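Local coordinates for protein 1-carboxybiuret hydrolase subunit AtzE (Pseudomonas sp., PDB 6C62) that hydrolyses 1-carboxybiuret to urea-1,3-dicarboxylate and ammonia, a step in the bacterial breakdown of atrazine, at residues A[183-191]-A[408-417]; A[215-223]-A[437-448]. All coordinates share one frame; numbering follows the deposited sequence.

Interaction 1: residues A[183-191]-A[408-417]; sequences GVWGLKPTF and GCPVVAAPTW
Gly186 pairs with Ala413 and Lys188 with Val411 as antiparallel hydrogen-bonded pairs, the axes of strands 185-188 and 411-416 running 4.6 Å apart at 170°. Beyond them the pairing is prolonged by Phe191 N, which donates to Gly408 O over 3.1 Å. The two strands are inner neighbours in the 11-stranded mixed sheet of the amidase fold, bordered by strands 208-213 and 426-432. At one end the Trp185 indole takes Pro415 CD over a face, 3.6 Å from the centroid of its five-membered ring and 13° off the normal, a CH-pi contact. Val412 CG1 meets the edge of the same indole in its plane, 3.9 Å from Trp185 CE3, and Ala414 CB approaches its CZ3 obliquely. The other branch of Val412, CG2, touches Leu187 CD1. Lys188 leaves the opposite face with CG anti to the backbone N, and bends at chi3 (66°) and chi4 bring the ammonium back to the strand ends. There NZ donates to Cys409 O at 2.6 Å and Pro189 O at 3.1 Å, standing above both carbonyl planes. The Lys188 side chain, about 9 Å from that of Ser174, the probable acyl-ester nucleophile, thus has its buried charge probably stabilised by two backbone carbonyls.

Interaction 2: residues A[215-223]-A[437-448]; sequences SVEGLALAY and ESLCLRAGKVLQ
Gln448 reaches from helix 437-448 to the first turn of helix 216-223 and joins it through both ends of its amide. Its CB starts toward that helix; CG lies anti to the backbone N and the chain runs extended, bringing CD to 3.7 Å from Val216 CG1. At the tip, OE1 accepts from Val216 N at 3.0 Å in an almost straight bond (176°), the N-H tilted from the amide carbonyl plane. NE2 donates to Glu217 OE1 at 2.9 Å, on the syn side of the carboxylate, whose plane is turned 22° from that of the amide. Ser215, the N-cap, accepts from Gly218 N through OG, and Gln448 binds a second N-H of the same helix start. The helices cross at -156° with axes 10.0 Å apart, and pack by knobs into holes on the sheet surface that carries Trp185 and Leu187. Val216 enters the hole formed by Leu441, Gly444, Lys445 and Gln448, while Leu441 sits among Val216, Leu219, Ala220 and Tyr223. Leu441 CD2 meets Val216 CG2 at 3.9 Å. Leu441 CD1 faces Tyr223 CD2 at 4.0 Å. Farther on, the tyrosine ring crosses Glu437, whose carboxylate accepts from Thr190 N and forms a salt bridge with Arg193.

Both contacts are largely buried, but interaction 1 lies in the central sheet, its centre about 7 Å from that of the chain, and interaction 2 in the helical layer against it, about 14 Å from the same point, where Glu217, Lys445 and Gln448 are partly exposed. Main-chain hydrogen bonds dominate interaction 1; interaction 2 relies on interlocked apolar side chains and an amide at one end. The contact centres are about 9 Å apart and the two touch directly: Trp185 CH2 packs 3.4 Å from Gly444 O, while Thr190 N and Glu437 OE2 lie 2.8 Å apart. Along the chain, each strand leads through its neighbour in the sheet (208-213 or 426-432) to a helix of interaction 2.

Interaction 1: residues A[183-191]-A[408-417]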
ATOM      1  N   GLY A 183     -11.856  32.487   7.847  1.00 12.39           N
ATOM      2  CA  GLY A 183     -10.884  33.438   8.247  1.00 12.09           C
ATOM      3  C   GLY A 183     -10.163  33.099   9.538  1.00 11.88           C
ATOM      4  O   GLY A 183      -9.958  33.973  10.386  1.00 12.29           O
ATOM      5  N   VAL A 184      -9.692  31.852   9.658  1.00 11.36           N
ATOM      6  CA  VAL A 184      -8.920  31.477  10.811  1.00 11.05           C
ATOM      7  C   VAL A 184      -7.686  30.696  10.346  1.00 10.41           C
ATOM      8  O   VAL A 184      -7.510  30.459   9.148  1.00 10.56           O
ATOM      9  CB  VAL A 184      -9.749  30.627  11.806  1.00 11.35           C
ATOM     10  CG1 VAL A 184     -11.001  31.380  12.277  1.00 12.68           C
ATOM     11  CG2 VAL A 184     -10.158  29.283  11.185  1.00 11.31           C
ATOM     12  N   TRP A 185      -6.820  30.366  11.298  1.00  9.91           N
ATOM     13  CA  TRP A 185      -5.563  29.711  11.007  1.00  9.94           C
ATOM     14  C   TRP A 185      -5.780  28.186  10.977  1.00 10.00           C
ATOM     15  O   TRP A 185      -6.548  27.658  11.763  1.00  9.86           O
ATOM     16  CB  TRP A 185      -4.483  30.032  12.052  1.00  9.87           C
ATOM     17  CG  TRP A 185      -4.013  31.427  12.009  1.00 10.44           C
ATOM     18  CD1 TRP A 185      -4.582  32.533  12.633  1.00 10.83           C
ATOM     19  CD2 TRP A 185      -2.883  31.916  11.301  1.00 11.09           C
ATOM     20  NE1 TRP A 185      -3.850  33.665  12.345  1.00 11.14           N
ATOM     21  CE2 TRP A 185      -2.803  33.313  11.537  1.00 10.80           C
ATOM     22  CE3 TRP A 185      -1.952  31.323  10.454  1.00 11.30           C
ATOM     23  CZ2 TRP A 185      -1.824  34.108  10.952  1.00 12.05           C
ATOM     24  CZ3 TRP A 185      -0.987  32.118   9.891  1.00 12.32           C
ATOM     25  CH2 TRP A 185      -0.920  33.480  10.151  1.00 12.52           C
ATOM     26  N   GLY A 186      -5.092  27.496  10.073  1.00  9.99           N
ATOM     27  CA  GLY A 186      -5.101  26.038  10.062  1.00 10.25           C
ATOM     28  C   GLY A 186      -3.730  25.485   9.723  1.00 10.93           C
ATOM     29  O   GLY A 186      -2.926  26.146   9.004  1.00 10.36           O
ATOM     30  N   LEU A 187      -3.462  24.280  10.241  1.00 10.47           N
ATOM     31  CA  LEU A 187      -2.268  23.571   9.971  1.00 11.51           C
ATOM     32  C   LEU A 187      -2.624  22.140   9.610  1.00 11.54           C
ATOM     33  O   LEU A 187      -3.237  21.417  10.427  1.00 10.09           O
ATOM     34  CB  LEU A 187      -1.349  23.569  11.213  1.00 12.27           C
ATOM     35  CG  LEU A 187      -0.133  22.606  11.185  1.00 13.33           C
ATOM     36  CD1 LEU A 187       0.850  23.005  10.113  1.00 13.63           C
ATOM     37  CD2 LEU A 187       0.548  22.550  12.555  1.00 13.12           C
ATOM     38  N   LYS A 188      -2.241  21.730   8.413  1.00 11.39           N
ATOM     39  CA  LYS A 188      -2.304  20.320   8.001  1.00 11.11           C
ATOM     40  C   LYS A 188      -0.880  19.864   8.052  1.00 10.35           C
ATOM     41  O   LYS A 188      -0.100  20.244   7.190  1.00 10.62           O
ATOM     42  CB  LYS A 188      -2.853  20.192   6.605  1.00 11.72           C
ATOM     43  CG  LYS A 188      -2.962  18.733   6.189  1.00 12.11           C
ATOM     44  CD  LYS A 188      -2.992  18.481   4.680  1.00 12.63           C
ATOM     45  CE  LYS A 188      -1.725  18.839   3.960  1.00 12.96           C
ATOM     46  NZ  LYS A 188      -0.627  17.954   4.362  1.00 13.17           N
ATOM     47  N   PRO A 189      -0.495  19.122   9.089  1.00  9.99           N
ATOM     48  CA  PRO A 189       0.868  18.672   9.165  1.00 10.20           C
ATOM     49  C   PRO A 189       1.217  17.652   8.068  1.00  9.65           C
ATOM     50  O   PRO A 189       0.371  17.296   7.225  1.00  9.30           O
ATOM     51  CB  PRO A 189       0.974  18.025  10.568  1.00 10.15           C
ATOM     52  CG  PRO A 189      -0.253  18.489  11.294  1.00 10.77           C
ATOM     53  CD  PRO A 189      -1.282  18.553  10.192  1.00 10.23           C
ATOM     54  N   THR A 190       2.480  17.289   8.037  1.00  9.73           N
ATOM     55  CA  THR A 190       2.968  16.250   7.108  1.00  9.75           C
ATOM     56  C   THR A 190       2.135  14.960   7.290  1.00  9.52           C
ATOM     57  O   THR A 190       1.781  14.594   8.401  1.00  9.29           O
ATOM     58  CB  THR A 190       4.427  15.903   7.400  1.00 10.31           C
ATOM     59  OG1 THR A 190       5.240  17.085   7.300  1.00 10.11           O
ATOM     60  CG2 THR A 190       4.926  14.846   6.481  1.00 10.36           C
ATOM     61  N   PHE A 191       1.816  14.265   6.206  1.00  9.57           N
ATOM     62  CA  PHE A 191       1.190  12.958   6.335  1.00  9.39           C
ATOM     63  C   PHE A 191       2.074  12.055   7.212  1.00 10.98           C
ATOM     64  O   PHE A 191       3.280  11.893   6.963  1.00 11.06           O
ATOM     65  CB  PHE A 191       0.990  12.317   4.962  1.00 10.15           C
ATOM     66  CG  PHE A 191       0.174  11.059   5.007  1.00  9.80           C
ATOM     67  CD1 PHE A 191      -1.220  11.108   5.068  1.00  9.51           C
ATOM     68  CD2 PHE A 191       0.798   9.865   5.170  1.00 11.00           C
ATOM     69  CE1 PHE A 191      -1.975   9.963   5.205  1.00  9.70           C
ATOM     70  CE2 PHE A 191       0.060   8.679   5.342  1.00 11.22           C
ATOM     71  CZ  PHE A 191      -1.356   8.742   5.372  1.00 10.87           C
ATOM     72  N   GLY A 408       1.323  14.850   0.662  1.00 12.76           N
ATOM     73  CA  GLY A 408       1.512  14.789   2.121  1.00 11.88           C
ATOM     74  C   GLY A 408       2.377  15.913   2.665  1.00 11.97           C
ATOM     75  O   GLY A 408       2.875  15.784   3.777  1.00 11.88           O
ATOM     76  N   CYS A 409       2.551  17.017   1.893  1.00 11.31           N
ATOM     77  CA  CYS A 409       3.377  18.138   2.318  1.00 12.07           C
ATOM     78  C   CYS A 409       2.661  18.940   3.403  1.00 11.10           C
ATOM     79  O   CYS A 409       1.463  19.151   3.301  1.00 11.04           O
ATOM     80  CB  CYS A 409       3.623  19.084   1.133  1.00 12.87           C
ATOM     81  SG  CYS A 409       4.580  18.408  -0.205  1.00 16.54           S
ATOM     82  N   PRO A 410       3.372  19.441   4.396  1.00 10.22           N
ATOM     83  CA  PRO A 410       2.702  20.256   5.390  1.00 10.12           C
ATOM     84  C   PRO A 410       2.295  21.639   4.857  1.00  9.70           C
ATOM     85  O   PRO A 410       2.946  22.180   3.958  1.00  9.86           O
ATOM     86  CB  PRO A 410       3.753  20.379   6.517  1.00  9.97           C
ATOM     87  CG  PRO A 410       5.057  20.308   5.799  1.00 10.42           C
ATOM     88  CD  PRO A 410       4.802  19.311   4.661  1.00 10.54           C
ATOM     89  N   VAL A 411       1.204  22.198   5.415  1.00  9.52           N
ATOM     90  CA  VAL A 411       0.614  23.462   4.947  1.00  9.87           C
ATOM     91  C   VAL A 411       0.081  24.231   6.104  1.00 10.43           C
ATOM     92  O   VAL A 411      -0.605  23.648   6.921  1.00 10.46           O
ATOM     93  CB  VAL A 411      -0.589  23.239   3.979  1.00 10.05           C
ATOM     94  CG1 VAL A 411      -1.226  24.568   3.551  1.00 10.08           C
ATOM     95  CG2 VAL A 411      -0.193  22.434   2.778  1.00 10.25           C
ATOM     96  N   VAL A 412       0.420  25.522   6.191  1.00 10.69           N
ATOM     97  CA  VAL A 412      -0.306  26.477   7.078  1.00 10.69           C
ATOM     98  C   VAL A 412      -1.227  27.263   6.170  1.00 10.89           C
ATOM     99  O   VAL A 412      -0.813  27.785   5.102  1.00  9.17           O
ATOM    100  CB  VAL A 412       0.627  27.412   7.802  1.00 11.04           C
ATOM    101  CG1 VAL A 412      -0.091  28.608   8.433  1.00 12.30           C
ATOM    102  CG2 VAL A 412       1.347  26.684   8.886  1.00 12.09           C
ATOM    103  N   ALA A 413      -2.472  27.328   6.592  1.00 10.74           N
ATOM    104  CA  ALA A 413      -3.492  28.143   5.948  1.00 11.94           C
ATOM    105  C   ALA A 413      -3.648  29.456   6.744  1.00 12.14           C
ATOM    106  O   ALA A 413      -4.033  29.459   7.902  1.00 12.74           O
ATOM    107  CB  ALA A 413      -4.809  27.428   5.845  1.00 12.49           C
ATOM    108  N   ALA A 414      -3.185  30.527   6.136  1.00 12.48           N
ATOM    109  CA  ALA A 414      -3.135  31.845   6.761  1.00 12.40           C
ATOM    110  C   ALA A 414      -4.333  32.701   6.285  1.00 12.91           C
ATOM    111  O   ALA A 414      -4.547  32.840   5.076  1.00 12.43           O
ATOM    112  CB  ALA A 414      -1.841  32.540   6.384  1.00 12.47           C
ATOM    113  N   PRO A 415      -5.112  33.266   7.218  1.00 12.17           N
ATOM    114  CA  PRO A 415      -6.343  33.999   6.864  1.00 13.19           C
ATOM    115  C   PRO A 415      -6.034  35.449   6.407  1.00 15.29           C
ATOM    116  O   PRO A 415      -5.281  36.138   7.097  1.00 18.71           O
ATOM    117  CB  PRO A 415      -7.143  33.979   8.155  1.00 12.53           C
ATOM    118  CG  PRO A 415      -6.085  33.962   9.227  1.00 12.32           C
ATOM    119  CD  PRO A 415      -4.935  33.147   8.667  1.00 12.89           C
ATOM    120  N   THR A 416      -6.503  35.828   5.224  1.00 16.90           N
ATOM    121  CA  THR A 416      -6.330  37.171   4.673  1.00 19.06           C
ATOM    122  C   THR A 416      -7.680  37.744   4.234  1.00 21.32           C
ATOM    123  O   THR A 416      -8.720  37.028   4.193  1.00 20.50           O
ATOM    124  CB  THR A 416      -5.374  37.197   3.462  1.00 20.38           C
ATOM    125  OG1 THR A 416      -6.046  36.668   2.341  1.00 19.94           O
ATOM    126  CG2 THR A 416      -4.090  36.367   3.690  1.00 19.66           C
ATOM    127  N   TRP A 417      -7.680  39.057   3.971  1.00 21.94           N
ATOM    128  CA  TRP A 417      -8.914  39.820   3.833  1.00 21.98           C
ATOM    129  C   TRP A 417      -8.770  40.690   2.574  1.00 27.18           C
ATOM    130  O   TRP A 417      -8.479  41.855   2.680  1.00 26.39           O
ATOM    131  CB  TRP A 417      -9.183  40.650   5.086  1.00 21.47           C
ATOM    132  CG  TRP A 417      -9.402  39.753   6.285  1.00 20.59           C
ATOM    133  CD1 TRP A 417      -8.447  39.242   7.107  1.00 20.71           C
ATOM    134  CD2 TRP A 417     -10.632  39.235   6.736  1.00 19.65           C
ATOM    135  NE1 TRP A 417      -9.014  38.463   8.069  1.00 20.31           N
ATOM    136  CE2 TRP A 417     -10.362  38.422   7.859  1.00 20.06           C
ATOM    137  CE3 TRP A 417     -11.961  39.347   6.289  1.00 21.63           C
ATOM    138  CZ2 TRP A 417     -11.375  37.740   8.554  1.00 20.02           C
ATOM    139  CZ3 TRP A 417     -12.968  38.695   7.007  1.00 19.75           C
ATOM    140  CH2 TRP A 417     -12.658  37.896   8.115  1.00 20.10           C
TER

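Interaction 2: residues A[215-223]-A[437-448]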
ATOM      1  N   SER A 215      -4.713  32.092  16.077  1.00 14.70           N
ATOM      2  CA  SER A 215      -3.423  32.744  15.882  1.00 15.66           C
ATOM      3  C   SER A 215      -2.426  31.700  15.449  1.00 14.88           C
ATOM      4  O   SER A 215      -2.636  30.494  15.687  1.00 12.23           O
ATOM      5  CB  SER A 215      -2.919  33.380  17.173  1.00 16.60           C
ATOM      6  OG  SER A 215      -2.831  32.380  18.173  1.00 18.94           O
ATOM      7  N   VAL A 216      -1.335  32.147  14.836  1.00 15.06           N
ATOM      8  CA  VAL A 216      -0.306  31.201  14.446  1.00 15.72           C
ATOM      9  C   VAL A 216       0.424  30.565  15.660  1.00 14.82           C
ATOM     10  O   VAL A 216       0.841  29.393  15.604  1.00 14.86           O
ATOM     11  CB  VAL A 216       0.630  31.811  13.345  1.00 16.06           C
ATOM     12  CG1 VAL A 216       1.568  32.823  13.943  1.00 16.05           C
ATOM     13  CG2 VAL A 216       1.398  30.656  12.657  1.00 16.00           C
ATOM     14  N   GLU A 217       0.536  31.296  16.771  1.00 16.17           N
ATOM     15  CA  GLU A 217       1.073  30.754  18.016  1.00 18.72           C
ATOM     16  C   GLU A 217       0.205  29.621  18.511  1.00 17.74           C
ATOM     17  O   GLU A 217       0.720  28.630  18.978  1.00 17.66           O
ATOM     18  CB  GLU A 217       1.146  31.810  19.153  1.00 22.33           C
ATOM     19  CG  GLU A 217       2.165  32.903  18.954  1.00 22.30           C
ATOM     20  CD  GLU A 217       1.657  34.087  18.109  1.00 26.53           C
ATOM     21  OE1 GLU A 217       0.552  34.047  17.478  1.00 27.04           O
ATOM     22  OE2 GLU A 217       2.391  35.109  18.057  1.00 30.40           O
ATOM     23  N   GLY A 218      -1.125  29.796  18.400  1.00 18.23           N
ATOM     24  CA  GLY A 218      -2.089  28.726  18.727  1.00 16.49           C
ATOM     25  C   GLY A 218      -1.810  27.450  17.967  1.00 15.97           C
ATOM     26  O   GLY A 218      -1.822  26.374  18.550  1.00 14.72           O
ATOM     27  N   LEU A 219      -1.567  27.569  16.638  1.00 15.26           N
ATOM     28  CA  LEU A 219      -1.200  26.413  15.856  1.00 14.12           C
ATOM     29  C   LEU A 219       0.047  25.751  16.393  1.00 13.84           C
ATOM     30  O   LEU A 219       0.059  24.512  16.615  1.00 12.64           O
ATOM     31  CB  LEU A 219      -0.995  26.762  14.400  1.00 13.63           C
ATOM     32  CG  LEU A 219      -2.133  27.244  13.563  1.00 12.73           C
ATOM     33  CD1 LEU A 219      -1.598  27.479  12.173  1.00 11.46           C
ATOM     34  CD2 LEU A 219      -3.345  26.327  13.545  1.00 11.63           C
ATOM     35  N   ALA A 220       1.093  26.546  16.638  1.00 13.67           N
ATOM     36  CA  ALA A 220       2.409  25.996  17.013  1.00 12.93           C
ATOM     37  C   ALA A 220       2.359  25.304  18.353  1.00 12.25           C
ATOM     38  O   ALA A 220       2.916  24.207  18.514  1.00 11.03           O
ATOM     39  CB  ALA A 220       3.496  27.077  16.991  1.00 14.05           C
ATOM     40  N   LEU A 221       1.672  25.939  19.313  1.00 13.44           N
ATOM     41  CA  LEU A 221       1.567  25.380  20.683  1.00 13.78           C
ATOM     42  C   LEU A 221       0.802  24.056  20.665  1.00 12.73           C
ATOM     43  O   LEU A 221       1.211  23.122  21.333  1.00 12.43           O
ATOM     44  CB  LEU A 221       0.830  26.339  21.666  1.00 15.27           C
ATOM     45  CG  LEU A 221       1.642  27.575  22.055  1.00 16.48           C
ATOM     46  CD1 LEU A 221       0.722  28.649  22.536  1.00 19.15           C
ATOM     47  CD2 LEU A 221       2.660  27.272  23.107  1.00 17.56           C
ATOM     48  N   ALA A 222      -0.296  24.002  19.888  1.00 12.72           N
ATOM     49  CA  ALA A 222      -1.148  22.805  19.861  1.00 12.49           C
ATOM     50  C   ALA A 222      -0.415  21.679  19.134  1.00 11.65           C
ATOM     51  O   ALA A 222      -0.391  20.543  19.578  1.00 11.74           O
ATOM     52  CB  ALA A 222      -2.454  23.140  19.189  1.00 12.32           C
ATOM     53  N   TYR A 223       0.189  22.032  18.002  1.00 12.62           N
ATOM     54  CA  TYR A 223       1.031  21.102  17.232  1.00 12.10           C
ATOM     55  C   TYR A 223       2.147  20.513  18.102  1.00 12.69           C
ATOM     56  O   TYR A 223       2.284  19.303  18.187  1.00 13.91           O
ATOM     57  CB  TYR A 223       1.576  21.798  16.004  1.00 11.61           C
ATOM     58  CG  TYR A 223       2.642  21.074  15.237  1.00 10.96           C
ATOM     59  CD1 TYR A 223       2.441  19.794  14.780  1.00 11.93           C
ATOM     60  CD2 TYR A 223       3.872  21.666  14.992  1.00 11.06           C
ATOM     61  CE1 TYR A 223       3.445  19.113  14.066  1.00 11.28           C
ATOM     62  CE2 TYR A 223       4.850  21.052  14.231  1.00 11.42           C
ATOM     63  CZ  TYR A 223       4.636  19.733  13.800  1.00 12.04           C
ATOM     64  OH  TYR A 223       5.608  19.074  13.124  1.00 11.75           O
ATOM     65  N   GLU A 437       7.145  21.453   8.725  1.00 11.82           N
ATOM     66  CA  GLU A 437       6.078  22.261   9.355  1.00 12.31           C
ATOM     67  C   GLU A 437       6.617  23.573   9.945  1.00 14.13           C
ATOM     68  O   GLU A 437       5.946  24.595   9.827  1.00 14.92           O
ATOM     69  CB  GLU A 437       5.432  21.537  10.526  1.00 12.62           C
ATOM     70  CG  GLU A 437       4.474  20.395  10.192  1.00 12.22           C
ATOM     71  CD  GLU A 437       5.131  19.030   9.902  1.00 12.42           C
ATOM     72  OE1 GLU A 437       6.344  18.936   9.536  1.00 12.78           O
ATOM     73  OE2 GLU A 437       4.397  18.033   9.990  1.00 11.49           O
ATOM     74  N   SER A 438       7.780  23.560  10.588  1.00 14.97           N
ATOM     75  CA  SER A 438       8.267  24.801  11.226  1.00 17.61           C
ATOM     76  C   SER A 438       8.596  25.901  10.219  1.00 15.95           C
ATOM     77  O   SER A 438       8.447  27.068  10.568  1.00 17.39           O
ATOM     78  CB  SER A 438       9.394  24.543  12.242  1.00 20.04           C
ATOM     79  OG  SER A 438      10.514  24.204  11.522  1.00 28.70           O
ATOM     80  N   LEU A 439       8.918  25.574   8.960  1.00 16.40           N
ATOM     81  CA  LEU A 439       9.018  26.613   7.898  1.00 16.53           C
ATOM     82  C   LEU A 439       7.683  27.246   7.580  1.00 16.33           C
ATOM     83  O   LEU A 439       7.582  28.450   7.410  1.00 14.67           O
ATOM     84  CB  LEU A 439       9.647  26.078   6.602  1.00 16.79           C
ATOM     85  CG  LEU A 439      11.095  25.562   6.736  1.00 18.33           C
ATOM     86  CD1 LEU A 439      11.671  25.166   5.380  1.00 18.20           C
ATOM     87  CD2 LEU A 439      11.953  26.675   7.304  1.00 19.84           C
ATOM     88  N   CYS A 440       6.652  26.421   7.419  1.00 15.92           N
ATOM     89  CA  CYS A 440       5.292  26.936   7.166  1.00 14.85           C
ATOM     90  C   CYS A 440       4.897  27.890   8.302  1.00 13.98           C
ATOM     91  O   CYS A 440       4.315  28.964   8.071  1.00 13.26           O
ATOM     92  CB  CYS A 440       4.256  25.817   7.191  1.00 15.89           C
ATOM     93  SG  CYS A 440       4.528  24.436   6.108  1.00 17.77           S
ATOM     94  N   LEU A 441       5.182  27.471   9.526  1.00 13.44           N
ATOM     95  CA  LEU A 441       4.800  28.263  10.704  1.00 14.10           C
ATOM     96  C   LEU A 441       5.592  29.543  10.816  1.00 13.82           C
ATOM     97  O   LEU A 441       5.018  30.605  11.157  1.00 14.08           O
ATOM     98  CB  LEU A 441       4.879  27.425  11.977  1.00 14.35           C
ATOM     99  CG  LEU A 441       3.831  26.293  12.066  1.00 13.20           C
ATOM    100  CD1 LEU A 441       4.309  25.163  13.008  1.00 13.40           C
ATOM    101  CD2 LEU A 441       2.515  26.897  12.536  1.00 14.89           C
ATOM    102  N   ARG A 442       6.900  29.479  10.532  1.00 14.46           N
ATOM    103  CA  ARG A 442       7.741  30.695  10.453  1.00 14.61           C
ATOM    104  C   ARG A 442       7.224  31.703   9.430  1.00 14.46           C
ATOM    105  O   ARG A 442       7.201  32.911   9.692  1.00 15.53           O
ATOM    106  CB  ARG A 442       9.210  30.329  10.164  1.00 15.52           C
ATOM    107  CG  ARG A 442       9.912  29.810  11.387  1.00 15.07           C
ATOM    108  CD  ARG A 442      11.233  29.159  11.049  1.00 16.26           C
ATOM    109  NE  ARG A 442      12.150  29.995  10.270  1.00 16.61           N
ATOM    110  CZ  ARG A 442      13.294  29.556   9.692  1.00 20.07           C
ATOM    111  NH1 ARG A 442      13.662  28.300   9.748  1.00 21.51           N
ATOM    112  NH2 ARG A 442      14.065  30.351   9.007  1.00 20.34           N
ATOM    113  N   ALA A 443       6.805  31.229   8.267  1.00 13.74           N
ATOM    114  CA  ALA A 443       6.252  32.095   7.245  1.00 13.51           C
ATOM    115  C   ALA A 443       4.920  32.694   7.706  1.00 14.91           C
ATOM    116  O   ALA A 443       4.624  33.882   7.481  1.00 13.40           O
ATOM    117  CB  ALA A 443       6.069  31.357   5.922  1.00 13.14           C
ATOM    118  N   GLY A 444       4.100  31.870   8.357  1.00 15.56           N
ATOM    119  CA  GLY A 444       2.871  32.375   8.921  1.00 15.20           C
ATOM    120  C   GLY A 444       3.060  33.515   9.906  1.00 15.58           C
ATOM    121  O   GLY A 444       2.291  34.493   9.897  1.00 14.76           O
ATOM    122  N   LYS A 445       4.058  33.365  10.759  1.00 16.75           N
ATOM    123  CA  LYS A 445       4.356  34.348  11.783  1.00 17.69           C
ATOM    124  C   LYS A 445       4.760  35.723  11.142  1.00 19.33           C
ATOM    125  O   LYS A 445       4.324  36.785  11.616  1.00 18.39           O
ATOM    126  CB  LYS A 445       5.463  33.838  12.680  1.00 18.76           C
ATOM    127  CG  LYS A 445       5.842  34.777  13.831  1.00 20.37           C
ATOM    128  CD  LYS A 445       4.613  35.148  14.650  1.00 22.07           C
ATOM    129  CE  LYS A 445       4.984  35.498  16.089  1.00 25.52           C
ATOM    130  NZ  LYS A 445       5.734  36.777  16.107  1.00 27.23           N
ATOM    131  N   VAL A 446       5.535  35.697  10.064  1.00 18.04           N
ATOM    132  CA  VAL A 446       5.835  36.917   9.316  1.00 19.65           C
ATOM    133  C   VAL A 446       4.555  37.544   8.754  1.00 19.82           C
ATOM    134  O   VAL A 446       4.363  38.768   8.886  1.00 21.63           O
ATOM    135  CB  VAL A 446       6.846  36.688   8.177  1.00 20.93           C
ATOM    136  CG1 VAL A 446       6.972  37.948   7.258  1.00 21.88           C
ATOM    137  CG2 VAL A 446       8.192  36.295   8.762  1.00 21.35           C
ATOM    138  N   LEU A 447       3.643  36.733   8.191  1.00 19.23           N
ATOM    139  CA  LEU A 447       2.406  37.315   7.723  1.00 19.14           C
ATOM    140  C   LEU A 447       1.599  37.932   8.858  1.00 18.38           C
ATOM    141  O   LEU A 447       0.966  38.980   8.676  1.00 18.74           O
ATOM    142  CB  LEU A 447       1.552  36.334   6.909  1.00 19.27           C
ATOM    143  CG  LEU A 447       2.126  35.839   5.578  1.00 19.56           C
ATOM    144  CD1 LEU A 447       1.179  34.829   4.928  1.00 19.18           C
ATOM    145  CD2 LEU A 447       2.443  36.963   4.589  1.00 18.50           C
ATOM    146  N   GLN A 448       1.572  37.263  10.009  1.00 17.48           N
ATOM    147  CA  GLN A 448       0.850  37.756  11.155  1.00 17.69           C
ATOM    148  C   GLN A 448       1.431  39.068  11.700  1.00 21.18           C
ATOM    149  O   GLN A 448       0.673  39.995  12.004  1.00 21.91           O
ATOM    150  CB  GLN A 448       0.804  36.716  12.289  1.00 17.18           C
ATOM    151  CG  GLN A 448      -0.236  37.066  13.364  1.00 18.47           C
ATOM    152  CD  GLN A 448      -0.321  35.993  14.415  1.00 19.08           C
ATOM    153  OE1 GLN A 448      -1.135  35.087  14.347  1.00 18.13           O
ATOM    154  NE2 GLN A 448       0.556  36.085  15.381  1.00 18.55           N
TER